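Local coordinates for protein putative alpha-N-acetylgalactosaminidase (PDB 3CC1) that probably hydrolyses terminal alpha-linked N-acetylgalactosamine from glycoconjugates, with a TIM-barrel domain followed by a C-terminal beta sandwich, at residues F349-E354 / L386-I391. Sequence-based numbering, arbitrary orientation.
Sequences FVYREE and LDMVGI. With SO4 (sulfate ion), chain F.
Val350 and Tyr351 reach from a classic beta bulge, in the strand at the edge of the antiparallel sheet within this chain, onto Met388 in the C-terminal beta sandwich. Both bulge residues face Ala358 of the neighbouring strand, which lets two successive side chains point toward 386-391. Val350 suits this buried place because its branches divide the work: CG1, trans to the backbone N (chi1 173°), lies 3.9 Å from Met388 CB, while CG2 meets Val389 CG1 at 4.3 Å. Tyr351 follows with a flat ring whose edge receives the selenium of Met388, a selenomethionine, in a Met-aromatic contact; SE stands 5.0 Å from the ring centroid of Tyr351, 85° off its normal. The ring's polar end is satisfied by a hydrogen bond from OH to the Gln383 carbonyl, and Ile264 of the second subunit packs on both Tyr351 and Met388. With an alanine here, the selenium would probably lose its aromatic neighbour and the Gln383 carbonyl its hydroxyl partner. Beyond the bulge, Glu354 N donates to O3 of a sulfate, probably from the crystallisation liquor, at 3.0 Å. Across the contact, the unbranched Met388 chain runs extended beyond CG, bringing SE within 3.8 Å of Tyr351 CE2.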
loop_
_atom_site.group_PDB
_atom_site.type_symbol
_atom_site.label_atom_id
_atom_site.label_comp_id
_atom_site.label_asym_id
_atom_site.label_seq_id
_atom_site.Cartn_x
_atom_site.Cartn_y
_atom_site.Cartn_z
ATOM N N PHE A 349 -3.965 10.764 16.777
ATOM C CA PHE A 349 -4.179 10.858 15.338
ATOM C C PHE A 349 -5.689 11.086 15.089
ATOM O O PHE A 349 -6.496 10.379 15.646
ATOM C CB PHE A 349 -3.661 9.569 14.689
ATOM C CG PHE A 349 -4.019 9.413 13.227
ATOM C CD1 PHE A 349 -3.546 10.277 12.289
ATOM C CD2 PHE A 349 -4.825 8.391 12.815
ATOM C CE1 PHE A 349 -3.882 10.128 10.961
ATOM C CE2 PHE A 349 -5.151 8.251 11.484
ATOM C CZ PHE A 349 -4.682 9.144 10.565
ATOM N N VAL A 350 -6.068 12.084 14.280
ATOM C CA VAL A 350 -7.501 12.408 14.053
ATOM C C VAL A 350 -8.011 11.885 12.700
ATOM O O VAL A 350 -9.029 11.190 12.630
ATOM C CB VAL A 350 -7.779 13.935 14.243
ATOM C CG1 VAL A 350 -9.191 14.302 13.840
ATOM C CG2 VAL A 350 -7.469 14.347 15.685
ATOM N N TYR A 351 -7.320 12.204 11.625
ATOM C CA TYR A 351 -7.732 11.752 10.325
ATOM C C TYR A 351 -6.608 11.793 9.303
ATOM O O TYR A 351 -5.628 12.492 9.433
ATOM C CB TYR A 351 -8.991 12.516 9.795
ATOM C CG TYR A 351 -8.782 13.944 9.304
ATOM C CD1 TYR A 351 -7.990 14.220 8.191
ATOM C CD2 TYR A 351 -9.418 14.993 9.905
ATOM C CE1 TYR A 351 -7.798 15.510 7.740
ATOM C CE2 TYR A 351 -9.267 16.307 9.430
ATOM C CZ TYR A 351 -8.463 16.549 8.336
ATOM O OH TYR A 351 -8.326 17.821 7.826
ATOM N N ARG A 352 -6.756 10.947 8.312
ATOM C CA ARG A 352 -5.994 11.108 7.103
ATOM C C ARG A 352 -6.841 10.768 5.895
ATOM O O ARG A 352 -7.466 9.703 5.833
ATOM C CB ARG A 352 -4.766 10.211 7.123
ATOM C CG ARG A 352 -4.024 10.292 5.818
ATOM C CD ARG A 352 -2.654 9.678 5.980
ATOM N NE ARG A 352 -1.809 9.930 4.820
ATOM C CZ ARG A 352 -0.484 9.808 4.825
ATOM N NH1 ARG A 352 0.147 9.514 5.940
ATOM N NH2 ARG A 352 0.206 10.049 3.708
ATOM N N GLU A 353 -6.851 11.692 4.950
ATOM C CA GLU A 353 -7.615 11.541 3.752
ATOM C C GLU A 353 -6.875 12.202 2.619
ATOM O O GLU A 353 -6.650 13.407 2.606
ATOM C CB GLU A 353 -9.009 12.138 3.989
ATOM C CG GLU A 353 -10.066 11.565 3.145
ATOM C CD GLU A 353 -11.452 12.069 3.463
ATOM O OE1 GLU A 353 -12.099 11.514 4.385
ATOM O OE2 GLU A 353 -11.920 13.003 2.749
ATOM N N GLU A 354 -6.438 11.391 1.678
ATOM C CA GLU A 354 -5.774 11.895 0.454
ATOM C C GLU A 354 -4.732 12.974 0.768
ATOM O O GLU A 354 -4.807 14.132 0.258
ATOM C CB GLU A 354 -6.831 12.448 -0.518
ATOM C CG GLU A 354 -8.178 11.642 -0.508
ATOM C CD GLU A 354 -9.237 12.130 -1.505
ATOM O OE1 GLU A 354 -9.053 11.927 -2.723
ATOM O OE2 GLU A 354 -10.258 12.704 -1.060
ATOM N N LEU A 386 -15.075 20.865 15.369
ATOM C CA LEU A 386 -14.928 20.649 16.812
ATOM C C LEU A 386 -15.310 19.230 17.257
ATOM O O LEU A 386 -14.752 18.696 18.210
ATOM C CB LEU A 386 -15.712 21.713 17.595
ATOM C CG LEU A 386 -15.127 23.132 17.488
ATOM C CD1 LEU A 386 -16.035 24.216 18.178
ATOM C CD2 LEU A 386 -13.681 23.209 18.060
ATOM N N ASP A 387 -16.268 18.621 16.570
ATOM C CA ASP A 387 -16.723 17.258 16.927
ATOM C C ASP A 387 -15.628 16.204 16.782
ATOM O O ASP A 387 -15.720 15.139 17.340
ATOM C CB ASP A 387 -18.009 16.841 16.168
ATOM C CG ASP A 387 -17.916 17.016 14.637
ATOM O OD1 ASP A 387 -17.132 16.298 13.990
ATOM O OD2 ASP A 387 -18.655 17.865 14.096
HETATM N N MSE A 388 -14.564 16.524 16.070
HETATM C CA MSE A 388 -13.436 15.593 15.914
HETATM C C MSE A 388 -12.534 15.558 17.135
HETATM O O MSE A 388 -11.714 14.643 17.289
HETATM C CB MSE A 388 -12.550 16.033 14.748
HETATM C CG MSE A 388 -13.190 16.010 13.389
HETATM SE SE MSE A 388 -11.962 16.869 12.121
HETATM C CE MSE A 388 -12.957 16.555 10.553
ATOM N N VAL A 389 -12.624 16.585 17.968
ATOM C CA VAL A 389 -11.694 16.727 19.092
ATOM C C VAL A 389 -12.387 16.846 20.444
ATOM O O VAL A 389 -11.757 17.132 21.444
ATOM C CB VAL A 389 -10.654 17.835 18.854
ATOM C CG1 VAL A 389 -9.797 17.476 17.557
ATOM C CG2 VAL A 389 -11.304 19.220 18.763
ATOM N N GLY A 390 -13.685 16.564 20.480
ATOM C CA GLY A 390 -14.400 16.413 21.749
ATOM C C GLY A 390 -15.014 17.688 22.291
ATOM O O GLY A 390 -15.448 17.716 23.439
ATOM N N ILE A 391 -15.104 18.729 21.456
ATOM C CA ILE A 391 -15.586 20.054 21.924
ATOM C C ILE A 391 -16.954 20.345 21.338
ATOM O O ILE A 391 -17.207 20.106 20.172
ATOM C CB ILE A 391 -14.542 21.160 21.561
ATOM C CG1 ILE A 391 -13.199 20.845 22.236
ATOM C CG2 ILE A 391 -14.998 22.569 21.910
ATOM C CD1 ILE A 391 -12.022 21.761 21.829
HETATM S S SO4 F . -6.787 7.692 1.465
HETATM O O1 SO4 F . -7.293 6.593 2.304
HETATM O O2 SO4 F . -5.527 8.228 1.975
HETATM O O3 SO4 F . -7.817 8.743 1.500
HETATM O O4 SO4 F . -6.544 7.217 0.098
#